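PDB 5SV6: extracellular solute-binding protein, family 3 from Methylophaga aminisulfidivorans MP, which is of unknown function but has a periplasmic binding protein-like architecture and is probably linked, as an MxaJ protein, to the periplasmic methanol dehydrogenase system. Local coordinates for residues T46-A51 and E81-W86; N68-I73 and A281-E286; Q103-M108 and A256-D261. All blocks are in the same frame, centred on the assembly; numbering follows the deposited sequence.

Contact 1 (T46-A51 and E81-W86); sequences TLKVCA and ELEFVW
Lys48 and Glu83 run side by side on one face of two neighbouring strands, a cross-strand pair that illustrates how a long, flexible cation is laid along its partner. The Lys48 CB starts 4.1 Å from Glu83 O. Its CG then passes 3.8 Å from Glu83 OE1, and CD lies 4.1 Å from Glu83 OE2. A bend at chi3 (69°) turns the chain, bringing Lys48 CE within 3.5 Å of Glu83 OE2 while the same carbon packs against a methyl of Val85, CG2, at 4.0 Å. At the tip, Lys48 NZ keeps a long salt bridge of 4.0 Å to Glu83 OE2. With an alanine here, Glu83 would probably lose its charge partner across the strands, and its carboxylate and the Val85 methyl would be left with less to lean on.

The strands beneath are parallel, twisted by 30°, and joined by five backbone N-H···O bonds whose donors alternate between the two strands from Leu47 to Ala51. Helix 66-77 lies between them in sequence and packs on Leu82 and Phe84, so the unit is a beta-alpha-beta crossover of the solute-binding fold.

On that helix-covered face the contacts are apolar. Val49 CG2 meets Leu82 CD1 at 3.6 Å, and CG1 of the same valine lies beside the Phe84 ring. Leu82 CD1 also sits over the centre of that ring, whose opposite face takes the Trp86 CH2 near its rim. The small Ala51 touches both aromatic residues, its CB 3.8 Å from Trp86 CZ3 and also against Phe84 CD1.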
ATOM      1  N   THR A  46      14.846   6.817 -22.571  1.00 23.35           N
ATOM      2  CA  THR A  46      14.451   5.761 -21.636  1.00 22.61           C
ATOM      3  C   THR A  46      13.809   6.316 -20.368  1.00 20.53           C
ATOM      4  O   THR A  46      14.075   7.447 -19.976  1.00 20.52           O
ATOM      5  CB  THR A  46      15.647   4.901 -21.205  1.00 20.82           C
ATOM      6  OG1 THR A  46      16.397   5.602 -20.206  1.00 25.56           O
ATOM      7  CG2 THR A  46      16.536   4.566 -22.394  1.00 20.68           C
ATOM      8  N   LEU A  47      12.965   5.510 -19.726  1.00 18.01           N
ATOM      9  CA  LEU A  47      12.385   5.884 -18.439  1.00 16.27           C
ATOM     10  C   LEU A  47      12.963   4.978 -17.364  1.00 14.81           C
ATOM     11  O   LEU A  47      12.651   3.786 -17.317  1.00 15.05           O
ATOM     12  CB  LEU A  47      10.858   5.744 -18.469  1.00 14.30           C
ATOM     13  CG  LEU A  47      10.103   6.302 -17.259  1.00 15.45           C
ATOM     14  CD1 LEU A  47      10.134   7.831 -17.253  1.00 16.66           C
ATOM     15  CD2 LEU A  47       8.656   5.793 -17.208  1.00 14.52           C
ATOM     16  N   LYS A  48      13.830   5.525 -16.522  1.00 15.16           N
ATOM     17  CA  LYS A  48      14.460   4.723 -15.479  1.00 13.87           C
ATOM     18  C   LYS A  48      13.587   4.700 -14.230  1.00 12.36           C
ATOM     19  O   LYS A  48      13.461   5.707 -13.533  1.00 13.29           O
ATOM     20  CB  LYS A  48      15.860   5.244 -15.149  1.00 15.89           C
ATOM     21  CG  LYS A  48      16.820   5.209 -16.327  1.00 18.94           C
ATOM     22  CD  LYS A  48      18.194   5.747 -15.937  1.00 22.28           C
ATOM     23  CE  LYS A  48      18.904   4.793 -14.986  1.00 23.37           C
ATOM     24  NZ  LYS A  48      20.366   5.098 -14.855  1.00 29.20           N
ATOM     25  N   VAL A  49      12.994   3.543 -13.961  1.00 10.93           N
ATOM     26  CA  VAL A  49      12.048   3.395 -12.859  1.00 10.89           C
ATOM     27  C   VAL A  49      12.690   2.648 -11.697  1.00 10.59           C
ATOM     28  O   VAL A  49      13.129   1.503 -11.854  1.00 10.40           O
ATOM     29  CB  VAL A  49      10.788   2.636 -13.323  1.00 11.30           C
ATOM     30  CG1 VAL A  49       9.871   2.291 -12.137  1.00  9.62           C
ATOM     31  CG2 VAL A  49      10.047   3.439 -14.401  1.00 13.44           C
ATOM     32  N   CYS A  50      12.755   3.309 -10.543  1.00 10.95           N
ATOM     33  CA  CYS A  50      13.205   2.691  -9.302  1.00 11.58           C
ATOM     34  C   CYS A  50      12.143   1.680  -8.862  1.00 11.62           C
ATOM     35  O   CYS A  50      10.979   2.047  -8.699  1.00 12.30           O
ATOM     36  CB  CYS A  50      13.373   3.748  -8.193  1.00 11.46           C
ATOM     37  SG  CYS A  50      14.230   5.309  -8.642  1.00 16.15           S
ATOM     38  N   ALA A  51      12.522   0.416  -8.673  1.00 11.80           N
ATOM     39  CA  ALA A  51      11.545  -0.595  -8.239  1.00 10.76           C
ATOM     40  C   ALA A  51      12.137  -1.658  -7.341  1.00 10.81           C
ATOM     41  O   ALA A  51      13.323  -1.989  -7.437  1.00 11.58           O
ATOM     42  CB  ALA A  51      10.841  -1.253  -9.447  1.00 10.11           C
ATOM     43  N   GLU A  81      11.820   3.783 -23.734  1.00 17.44           N
ATOM     44  CA  GLU A  81      12.165   2.424 -23.367  1.00 20.46           C
ATOM     45  C   GLU A  81      12.232   2.311 -21.847  1.00 21.11           C
ATOM     46  O   GLU A  81      12.933   3.078 -21.192  1.00 19.81           O
ATOM     47  CB  GLU A  81      13.499   2.011 -23.979  1.00 22.18           C
ATOM     48  CG  GLU A  81      14.009   0.702 -23.415  1.00 28.92           C
ATOM     49  CD  GLU A  81      15.150   0.126 -24.219  1.00 33.20           C
ATOM     50  OE1 GLU A  81      15.963   0.916 -24.745  1.00 31.25           O
ATOM     51  OE2 GLU A  81      15.214  -1.121 -24.328  1.00 35.65           O
ATOM     52  N   LEU A  82      11.500   1.350 -21.297  1.00 17.52           N
ATOM     53  CA  LEU A  82      11.463   1.144 -19.859  1.00 17.65           C
ATOM     54  C   LEU A  82      12.729   0.459 -19.355  1.00 19.02           C
ATOM     55  O   LEU A  82      13.142  -0.586 -19.867  1.00 14.40           O
ATOM     56  CB  LEU A  82      10.211   0.349 -19.477  1.00 17.12           C
ATOM     57  CG  LEU A  82      10.075  -0.155 -18.044  1.00 16.14           C
ATOM     58  CD1 LEU A  82      10.120   0.988 -17.029  1.00 15.97           C
ATOM     59  CD2 LEU A  82       8.800  -0.963 -17.907  1.00 17.35           C
ATOM     60  N   GLU A  83      13.365   1.083 -18.371  1.00 15.45           N
ATOM     61  CA  GLU A  83      14.530   0.512 -17.717  1.00 16.73           C
ATOM     62  C   GLU A  83      14.262   0.472 -16.211  1.00 16.96           C
ATOM     63  O   GLU A  83      14.180   1.517 -15.564  1.00 16.54           O
ATOM     64  CB  GLU A  83      15.769   1.375 -18.013  1.00 16.43           C
ATOM     65  CG  GLU A  83      17.034   0.959 -17.286  1.00 22.45           C
ATOM     66  CD  GLU A  83      18.223   1.859 -17.601  1.00 26.97           C
ATOM     67  OE1 GLU A  83      18.190   2.569 -18.632  1.00 26.48           O
ATOM     68  OE2 GLU A  83      19.187   1.867 -16.807  1.00 29.49           O
ATOM     69  N   PHE A  84      14.126  -0.721 -15.650  1.00 14.39           N
ATOM     70  CA  PHE A  84      14.017  -0.844 -14.206  1.00 14.31           C
ATOM     71  C   PHE A  84      15.370  -0.766 -13.524  1.00 14.88           C
ATOM     72  O   PHE A  84      16.348  -1.332 -14.004  1.00 12.77           O
ATOM     73  CB  PHE A  84      13.368  -2.165 -13.823  1.00 12.80           C
ATOM     74  CG  PHE A  84      11.896  -2.207 -14.054  1.00 14.64           C
ATOM     75  CD1 PHE A  84      11.030  -1.477 -13.247  1.00 14.26           C
ATOM     76  CD2 PHE A  84      11.363  -3.005 -15.049  1.00 14.95           C
ATOM     77  CE1 PHE A  84       9.673  -1.528 -13.452  1.00 11.37           C
ATOM     78  CE2 PHE A  84      10.000  -3.069 -15.250  1.00 14.89           C
ATOM     79  CZ  PHE A  84       9.151  -2.316 -14.454  1.00 13.02           C
ATOM     80  N   VAL A  85      15.408  -0.074 -12.391  1.00 12.26           N
ATOM     81  CA  VAL A  85      16.565  -0.087 -11.517  1.00 13.02           C
ATOM     82  C   VAL A  85      16.110  -0.743 -10.234  1.00 13.19           C
ATOM     83  O   VAL A  85      15.312  -0.180  -9.491  1.00 11.39           O
ATOM     84  CB  VAL A  85      17.075   1.337 -11.227  1.00 15.48           C
ATOM     85  CG1 VAL A  85      18.159   1.314 -10.168  1.00 16.53           C
ATOM     86  CG2 VAL A  85      17.574   1.986 -12.505  1.00 17.09           C
ATOM     87  N   TRP A  86      16.600  -1.952  -9.995  1.00 14.04           N
ATOM     88  CA  TRP A  86      16.084  -2.800  -8.923  1.00 14.67           C
ATOM     89  C   TRP A  86      16.780  -2.549  -7.601  1.00 17.10           C
ATOM     90  O   TRP A  86      18.003  -2.394  -7.551  1.00 18.83           O
ATOM     91  CB  TRP A  86      16.193  -4.291  -9.314  1.00 15.07           C
ATOM     92  CG  TRP A  86      15.460  -4.624 -10.590  1.00 12.48           C
ATOM     93  CD1 TRP A  86      16.006  -4.845 -11.826  1.00 15.48           C
ATOM     94  CD2 TRP A  86      14.042  -4.767 -10.748  1.00 14.11           C
ATOM     95  NE1 TRP A  86      15.014  -5.116 -12.742  1.00 17.75           N
ATOM     96  CE2 TRP A  86      13.799  -5.073 -12.103  1.00 13.92           C
ATOM     97  CE3 TRP A  86      12.955  -4.665  -9.871  1.00 11.97           C
ATOM     98  CZ2 TRP A  86      12.511  -5.270 -12.606  1.00 15.22           C
ATOM     99  CZ3 TRP A  86      11.680  -4.858 -10.367  1.00 11.77           C
ATOM    100  CH2 TRP A  86      11.464  -5.160 -11.726  1.00 12.83           C
TER

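Contact 2 (N68-I73 and A281-E286); sequences NQLAKI and AVLKDE
Between the segments 68-73 and 281-286 the backbones come nearest at Leu70 and Val282, with 7.3 Å between Leu70 CA and Val282 CA. The segments run nearly antiparallel, their N-to-C directions 165° apart, and their axes approach to 10.5 Å. At this spacing the backbones do not bond to one another, and the interface is made by branched side chains reaching inward.

Val282 supplies most of what segment 281-286 contributes. Its CB points at the first helix, and with CG1 anti to the backbone N (chi1 166°) the two methyls divide their neighbours. CG1 lies 3.9 Å from Leu70 CD2 and also meets the CB of Gln69. CG2 takes the other side: it comes 3.6 Å from Ile73 CD1, the two side chains sliding past each other in opposite directions, and it lies 3.9 Å from the amide nitrogen Gln69 NE2. Deeper in the interface the buried Leu70 turns its other methyl, CD1, to Leu283 CD2 at 4.1 Å, their side chains crossing at about a right angle. Tyr123 and Tyr124 of strand 118-133 touch these two leucines in turn.

Beside the methyls lies a polar link. One water lies 2.6 Å from Glu286 OE1 and makes a weak bond with Gln69 OE1, a loose connection between the helices. The other carboxylate oxygen of Glu286 forms a salt bridge with Arg221 of helix 216-224, which helps to fix where the acid sits.

The arrangement is plain antiparallel helix packing, in which the last helix of the chain, 276-286, comes back to lie along the first, 66-77, as in periplasmic binding proteins whose C-terminal helices return to the lobe that holds the N terminus.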
ATOM      1  N   ASN A  68       4.601  -2.764 -11.733  1.00  8.16           N
ATOM      2  CA  ASN A  68       5.460  -3.091 -12.864  1.00  8.67           C
ATOM      3  C   ASN A  68       4.669  -2.916 -14.163  1.00 10.41           C
ATOM      4  O   ASN A  68       5.185  -2.406 -15.167  1.00  9.41           O
ATOM      5  CB  ASN A  68       6.002  -4.526 -12.769  1.00 10.19           C
ATOM      6  CG  ASN A  68       6.804  -4.774 -11.502  1.00  9.53           C
ATOM      7  OD1 ASN A  68       6.733  -5.854 -10.909  1.00 10.09           O
ATOM      8  ND2 ASN A  68       7.569  -3.777 -11.081  1.00  9.52           N
ATOM      9  N   GLN A  69       3.410  -3.354 -14.133  1.00 10.24           N
ATOM     10  CA  GLN A  69       2.500  -3.179 -15.255  1.00 12.54           C
ATOM     11  C   GLN A  69       2.265  -1.700 -15.532  1.00 10.64           C
ATOM     12  O   GLN A  69       2.250  -1.271 -16.682  1.00 10.54           O
ATOM     13  CB  GLN A  69       1.144  -3.826 -14.960  1.00 12.11           C
ATOM     14  CG  GLN A  69       1.057  -5.294 -15.257  1.00 18.66           C
ATOM     15  CD  GLN A  69      -0.369  -5.700 -15.579  1.00 23.99           C
ATOM     16  OE1 GLN A  69      -1.068  -6.272 -14.740  1.00 30.76           O
ATOM     17  NE2 GLN A  69      -0.821  -5.378 -16.791  1.00 19.59           N
ATOM     18  N   LEU A  70       2.055  -0.930 -14.471  1.00  9.64           N
ATOM     19  CA  LEU A  70       1.818   0.501 -14.607  1.00  9.39           C
ATOM     20  C   LEU A  70       3.022   1.204 -15.212  1.00 10.16           C
ATOM     21  O   LEU A  70       2.867   2.157 -15.969  1.00  9.76           O
ATOM     22  CB  LEU A  70       1.487   1.122 -13.248  1.00  9.23           C
ATOM     23  CG  LEU A  70       0.158   0.664 -12.645  1.00  9.99           C
ATOM     24  CD1 LEU A  70      -0.043   1.257 -11.262  1.00  8.23           C
ATOM     25  CD2 LEU A  70      -1.014   1.011 -13.588  1.00 10.98           C
ATOM     26  N   ALA A  71       4.216   0.732 -14.868  1.00  8.31           N
ATOM     27  CA  ALA A  71       5.448   1.340 -15.363  1.00 10.93           C
ATOM     28  C   ALA A  71       5.553   1.151 -16.875  1.00 10.27           C
ATOM     29  O   ALA A  71       5.986   2.047 -17.604  1.00 10.85           O
ATOM     30  CB  ALA A  71       6.659   0.723 -14.663  1.00 10.89           C
ATOM     31  N   LYS A  72       5.155  -0.028 -17.337  1.00 10.67           N
ATOM     32  CA  LYS A  72       5.161  -0.340 -18.767  1.00 11.14           C
ATOM     33  C   LYS A  72       4.188   0.574 -19.526  1.00 13.69           C
ATOM     34  O   LYS A  72       4.544   1.165 -20.554  1.00 14.38           O
ATOM     35  CB  LYS A  72       4.879  -1.842 -18.961  1.00 14.62           C
ATOM     36  CG  LYS A  72       4.570  -2.358 -20.379  1.00 18.56           C
ATOM     37  CD  LYS A  72       5.420  -1.758 -21.474  1.00 22.92           C
ATOM     38  CE  LYS A  72       6.910  -1.865 -21.229  1.00 23.67           C
ATOM     39  NZ  LYS A  72       7.505  -0.516 -21.521  1.00 21.45           N
ATOM     40  N   ILE A  73       2.975   0.711 -19.008  1.00 11.30           N
ATOM     41  CA  ILE A  73       2.014   1.650 -19.568  1.00 12.53           C
ATOM     42  C   ILE A  73       2.581   3.073 -19.610  1.00 14.05           C
ATOM     43  O   ILE A  73       2.508   3.749 -20.639  1.00 13.95           O
ATOM     44  CB  ILE A  73       0.699   1.633 -18.767  1.00 11.01           C
ATOM     45  CG1 ILE A  73       0.006   0.276 -18.935  1.00 13.01           C
ATOM     46  CG2 ILE A  73      -0.210   2.760 -19.205  1.00 11.94           C
ATOM     47  CD1 ILE A  73      -1.219   0.103 -18.062  1.00 11.64           C
ATOM     48  N   ALA A 281      -7.655   0.329 -15.500  1.00 11.67           N
ATOM     49  CA  ALA A 281      -7.973  -1.071 -15.787  1.00 11.38           C
ATOM     50  C   ALA A 281      -7.059  -2.047 -15.046  1.00  9.30           C
ATOM     51  O   ALA A 281      -7.515  -3.052 -14.518  1.00  9.78           O
ATOM     52  CB  ALA A 281      -7.929  -1.336 -17.281  1.00 12.04           C
ATOM     53  N   VAL A 282      -5.770  -1.743 -15.017  1.00 10.18           N
ATOM     54  CA  VAL A 282      -4.815  -2.543 -14.258  1.00 11.22           C
ATOM     55  C   VAL A 282      -5.195  -2.568 -12.782  1.00  9.65           C
ATOM     56  O   VAL A 282      -5.221  -3.624 -12.152  1.00  9.04           O
ATOM     57  CB  VAL A 282      -3.378  -1.987 -14.409  1.00 11.18           C
ATOM     58  CG1 VAL A 282      -2.438  -2.602 -13.368  1.00 10.74           C
ATOM     59  CG2 VAL A 282      -2.862  -2.240 -15.815  1.00 13.99           C
ATOM     60  N   LEU A 283      -5.501  -1.395 -12.239  1.00  9.56           N
ATOM     61  CA  LEU A 283      -5.799  -1.275 -10.822  1.00  9.65           C
ATOM     62  C   LEU A 283      -7.064  -2.044 -10.460  1.00  9.50           C
ATOM     63  O   LEU A 283      -7.132  -2.710  -9.442  1.00 10.52           O
ATOM     64  CB  LEU A 283      -5.967   0.196 -10.451  1.00 10.86           C
ATOM     65  CG  LEU A 283      -4.730   1.075 -10.582  1.00 10.07           C
ATOM     66  CD1 LEU A 283      -5.115   2.525 -10.416  1.00 10.01           C
ATOM     67  CD2 LEU A 283      -3.694   0.659  -9.552  1.00  9.99           C
ATOM     68  N   LYS A 284      -8.065  -1.943 -11.320  1.00 10.19           N
ATOM     69  CA  LYS A 284      -9.351  -2.599 -11.107  1.00 12.08           C
ATOM     70  C   LYS A 284      -9.205  -4.117 -11.237  1.00 11.90           C
ATOM     71  O   LYS A 284      -9.763  -4.878 -10.449  1.00 12.60           O
ATOM     72  CB  LYS A 284     -10.337  -2.060 -12.146  1.00 14.22           C
ATOM     73  CG  LYS A 284     -11.793  -2.430 -11.961  1.00 20.79           C
ATOM     74  CD  LYS A 284     -12.642  -1.458 -12.782  1.00 23.27           C
ATOM     75  CE  LYS A 284     -14.131  -1.744 -12.658  1.00 27.08           C
ATOM     76  NZ  LYS A 284     -14.445  -3.135 -13.074  1.00 25.85           N
ATOM     77  N   ASP A 285      -8.436  -4.553 -12.228  1.00 11.26           N
ATOM     78  CA  ASP A 285      -8.157  -5.977 -12.401  1.00 11.72           C
ATOM     79  C   ASP A 285      -7.456  -6.564 -11.183  1.00 11.40           C
ATOM     80  O   ASP A 285      -7.709  -7.707 -10.791  1.00 10.99           O
ATOM     81  CB  ASP A 285      -7.298  -6.195 -13.636  1.00 12.76           C
ATOM     82  CG  ASP A 285      -6.855  -7.623 -13.785  1.00 14.59           C
ATOM     83  OD1 ASP A 285      -7.670  -8.436 -14.261  1.00 15.40           O
ATOM     84  OD2 ASP A 285      -5.691  -7.924 -13.429  1.00 14.55           O
ATOM     85  N   GLU A 286      -6.573  -5.773 -10.587  1.00  9.32           N
ATOM     86  CA  GLU A 286      -5.875  -6.182  -9.375  1.00 11.09           C
ATOM     87  C   GLU A 286      -6.835  -6.372  -8.192  1.00 12.35           C
ATOM     88  O   GLU A 286      -6.535  -7.117  -7.260  1.00 15.08           O
ATOM     89  CB  GLU A 286      -4.791  -5.152  -9.028  1.00 10.97           C
ATOM     90  CG  GLU A 286      -3.977  -5.479  -7.768  1.00 11.46           C
ATOM     91  CD  GLU A 286      -2.946  -6.598  -7.955  1.00 16.19           C
ATOM     92  OE1 GLU A 286      -2.741  -7.075  -9.095  1.00 13.49           O
ATOM     93  OE2 GLU A 286      -2.326  -6.993  -6.943  1.00 13.87           O
TER
HETATM   94  O   HOH W   1      -1.851  -6.601 -11.531  1.00 18.39           O

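Contact 3 (Q103-M108 and A256-D261); sequences QCDVVM and AVRSDD
Arg258 NH2 is held between two carboxylates, one from each segment: Asp105 OD1 at 2.7 Å, and Asp261 OD2 at 3.2 Å. The site lies where the antiparallel pair of strands 106-111 and 247-257 begins to open, at the start of the one and the end of the other in the mixed sheet of the solute-binding fold, and it continues the pairing beyond the last backbone bonds as a salt-bridge network. The bond to Asp105 is nearly straight, 174° at the hydrogen, and lies in the guanidinium plane. The acid is turned otherwise: its plane stands 79° from that of the guanidinium, and OD1 is met from above the carboxylate plane. One arginine thus serves two acids, which probably eases the repulsion between them.

The second terminal nitrogen reaches into the backbone. Arg258 NH1 donates to Cys104 O at 2.8 Å and also to Leu99 O of helix 94-99, so the side chain, bent at chi3 (-68°), reaches the loop before strand 106-111 and the end of helix 94-99 together.

A water rests over one face of the guanidinium and ties the same residues from that side. It donates to Asp105 O at 2.7 Å and to Asp261 OD2, and accepts from Arg258 N at 2.9 Å. Arg258 also opens a type I turn whose closing bond runs from Asp261 N to Arg258 O, bringing that acid round to its arginine.

Below the network, Val107 and Ala256 form a hydrogen-bonded antiparallel pair, Val107 N to Ala256 O at 2.8 Å with its reciprocal equally short, both in the carbonyl plane. Val106 and Val257 meet helix 262-274 through Ile268, and the Val257 CG1 lies 3.5 Å from Asp105 O.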
ATOM      1  N   GLN A 103      19.957   7.417  -8.852  1.00 14.24           N
ATOM      2  CA  GLN A 103      20.159   6.080  -9.414  1.00 14.85           C
ATOM      3  C   GLN A 103      19.062   5.735 -10.409  1.00 14.92           C
ATOM      4  O   GLN A 103      19.155   4.754 -11.144  1.00 17.36           O
ATOM      5  CB  GLN A 103      20.162   5.033  -8.301  1.00 17.49           C
ATOM      6  CG  GLN A 103      21.225   5.232  -7.250  1.00 18.96           C
ATOM      7  CD  GLN A 103      22.617   5.124  -7.810  1.00 24.11           C
ATOM      8  OE1 GLN A 103      23.338   6.120  -7.911  1.00 26.70           O
ATOM      9  NE2 GLN A 103      23.011   3.909  -8.183  1.00 26.29           N
ATOM     10  N   CYS A 104      18.016   6.547 -10.403  1.00 13.95           N
ATOM     11  CA  CYS A 104      16.854   6.372 -11.262  1.00 12.71           C
ATOM     12  C   CYS A 104      15.976   7.596 -11.049  1.00 14.91           C
ATOM     13  O   CYS A 104      16.256   8.422 -10.171  1.00 12.93           O
ATOM     14  CB  CYS A 104      16.097   5.070 -10.964  1.00 13.59           C
ATOM     15  SG  CYS A 104      16.032   4.581  -9.229  1.00 17.98           S
ATOM     16  N   ASP A 105      14.927   7.708 -11.852  1.00 11.76           N
ATOM     17  CA  ASP A 105      14.252   8.981 -12.042  1.00 13.29           C
ATOM     18  C   ASP A 105      12.797   8.988 -11.639  1.00 10.42           C
ATOM     19  O   ASP A 105      12.217  10.044 -11.476  1.00  9.56           O
ATOM     20  CB  ASP A 105      14.371   9.398 -13.506  1.00 12.22           C
ATOM     21  CG  ASP A 105      15.812   9.541 -13.938  1.00 16.78           C
ATOM     22  OD1 ASP A 105      16.664   9.859 -13.072  1.00 18.13           O
ATOM     23  OD2 ASP A 105      16.093   9.315 -15.127  1.00 16.15           O
ATOM     24  N   VAL A 106      12.215   7.807 -11.462  1.00 11.87           N
ATOM     25  CA  VAL A 106      10.780   7.699 -11.216  1.00  8.85           C
ATOM     26  C   VAL A 106      10.496   6.681 -10.127  1.00  9.46           C
ATOM     27  O   VAL A 106      11.064   5.592 -10.138  1.00 10.75           O
ATOM     28  CB  VAL A 106      10.044   7.272 -12.505  1.00 11.37           C
ATOM     29  CG1 VAL A 106       8.592   6.922 -12.215  1.00 13.09           C
ATOM     30  CG2 VAL A 106      10.142   8.370 -13.561  1.00 11.63           C
ATOM     31  N   VAL A 107       9.646   7.055  -9.173  1.00  8.43           N
ATOM     32  CA  VAL A 107       9.076   6.095  -8.234  1.00  8.75           C
ATOM     33  C   VAL A 107       7.575   5.983  -8.475  1.00  7.70           C
ATOM     34  O   VAL A 107       6.869   6.992  -8.533  1.00  7.62           O
ATOM     35  CB  VAL A 107       9.395   6.458  -6.771  1.00  6.47           C
ATOM     36  CG1 VAL A 107       8.573   5.603  -5.811  1.00  8.72           C
ATOM     37  CG2 VAL A 107      10.888   6.245  -6.512  1.00  8.54           C
HETATM   38  N   MSE A 108       7.082   4.755  -8.612  1.00  8.53           N
HETATM   39  CA  MSE A 108       5.721   4.548  -9.128  1.00  9.45           C
HETATM   40  C   MSE A 108       4.572   4.957  -8.200  1.00  9.99           C
HETATM   41  O   MSE A 108       3.524   5.382  -8.674  1.00 11.14           O
HETATM   42  CB  MSE A 108       5.520   3.099  -9.593  1.00  9.99           C
HETATM   43  CG  MSE A 108       6.349   2.719 -10.821  1.00  8.80           C
HETATM   44 SE   MSE A 108       6.047   3.905 -12.362  1.00 21.49          SE
HETATM   45  CE  MSE A 108       4.128   3.637 -12.645  1.00  9.32           C
ATOM     46  N   ALA A 256       6.382   9.755  -8.314  1.00  6.63           N
ATOM     47  CA  ALA A 256       7.332  10.712  -7.744  1.00  7.97           C
ATOM     48  C   ALA A 256       8.576  10.839  -8.608  1.00  8.40           C
ATOM     49  O   ALA A 256       9.080   9.842  -9.140  1.00  7.37           O
ATOM     50  CB  ALA A 256       7.732  10.301  -6.326  1.00  8.27           C
ATOM     51  N   VAL A 257       9.065  12.071  -8.748  1.00  7.69           N
ATOM     52  CA  VAL A 257      10.381  12.326  -9.337  1.00  6.76           C
ATOM     53  C   VAL A 257      11.105  13.302  -8.408  1.00  7.67           C
ATOM     54  O   VAL A 257      10.483  13.868  -7.514  1.00  7.74           O
ATOM     55  CB  VAL A 257      10.262  12.952 -10.750  1.00  9.32           C
ATOM     56  CG1 VAL A 257       9.373  12.097 -11.648  1.00  7.65           C
ATOM     57  CG2 VAL A 257       9.699  14.365 -10.666  1.00  9.95           C
ATOM     58  N   ARG A 258      12.407  13.509  -8.603  1.00  7.86           N
ATOM     59  CA  ARG A 258      13.114  14.539  -7.829  1.00 10.30           C
ATOM     60  C   ARG A 258      12.468  15.912  -8.026  1.00 10.03           C
ATOM     61  O   ARG A 258      11.934  16.196  -9.091  1.00 10.11           O
ATOM     62  CB  ARG A 258      14.591  14.603  -8.216  1.00 11.39           C
ATOM     63  CG  ARG A 258      15.397  13.359  -7.817  1.00 11.32           C
ATOM     64  CD  ARG A 258      16.815  13.483  -8.350  1.00 11.16           C
ATOM     65  NE  ARG A 258      16.835  13.411  -9.809  1.00 13.04           N
ATOM     66  CZ  ARG A 258      16.813  12.271 -10.488  1.00 12.87           C
ATOM     67  NH1 ARG A 258      16.762  11.119  -9.837  1.00 10.34           N
ATOM     68  NH2 ARG A 258      16.831  12.281 -11.813  1.00 13.85           N
ATOM     69  N   SER A 259      12.521  16.757  -7.000  1.00 10.56           N
ATOM     70  CA  SER A 259      11.817  18.045  -7.023  1.00 12.52           C
ATOM     71  C   SER A 259      12.237  18.959  -8.182  1.00 13.11           C
ATOM     72  O   SER A 259      11.442  19.759  -8.681  1.00 16.06           O
ATOM     73  CB  SER A 259      12.004  18.769  -5.687  1.00 16.98           C
ATOM     74  OG  SER A 259      11.541  20.102  -5.774  1.00 21.72           O
ATOM     75  N   ASP A 260      13.481  18.830  -8.619  1.00 14.89           N
ATOM     76  CA  ASP A 260      14.001  19.675  -9.691  1.00 19.56           C
ATOM     77  C   ASP A 260      13.678  19.152 -11.101  1.00 18.27           C
ATOM     78  O   ASP A 260      13.958  19.828 -12.097  1.00 17.50           O
ATOM     79  CB  ASP A 260      15.512  19.816  -9.541  1.00 20.98           C
ATOM     80  CG  ASP A 260      16.229  18.503  -9.732  1.00 23.39           C
ATOM     81  OD1 ASP A 260      16.383  17.750  -8.742  1.00 26.52           O
ATOM     82  OD2 ASP A 260      16.617  18.204 -10.880  1.00 30.25           O
ATOM     83  N   ASP A 261      13.105  17.951 -11.183  1.00 14.85           N
ATOM     84  CA  ASP A 261      12.849  17.301 -12.473  1.00 15.44           C
ATOM     85  C   ASP A 261      11.485  17.700 -12.991  1.00 13.94           C
ATOM     86  O   ASP A 261      10.643  16.851 -13.278  1.00 11.75           O
ATOM     87  CB  ASP A 261      12.924  15.773 -12.351  1.00 15.03           C
ATOM     88  CG  ASP A 261      14.225  15.200 -12.898  1.00 19.96           C
ATOM     89  OD1 ASP A 261      15.121  15.986 -13.278  1.00 25.47           O
ATOM     90  OD2 ASP A 261      14.365  13.958 -12.933  1.00 18.43           O
TER
HETATM   91  O   HOH W   2      13.628  12.332 -10.907  1.00  8.76           O

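In the fold
The three contacts belong to one lobe. Contact 1 and contact 3 lie about 11 Å apart between centres, on the same mixed sheet, where strand 47-52 neighbours strand 106-111; the disulfide between Cys50 and Cys104 fixes them covalently. Contact 2 lies about 16 Å from contact 1 and 19 Å from contact 3, and touches both through helix 66-77, which packs on Leu82 and Phe84 and, at Leu70 and Ala71, on Met108. In sequence contacts 1 and 2 alternate, whereas contact 3 opens after contact 1 has closed and falls entirely between the two segments of contact 2. Late segments therefore return to complete a lobe begun at the N terminus.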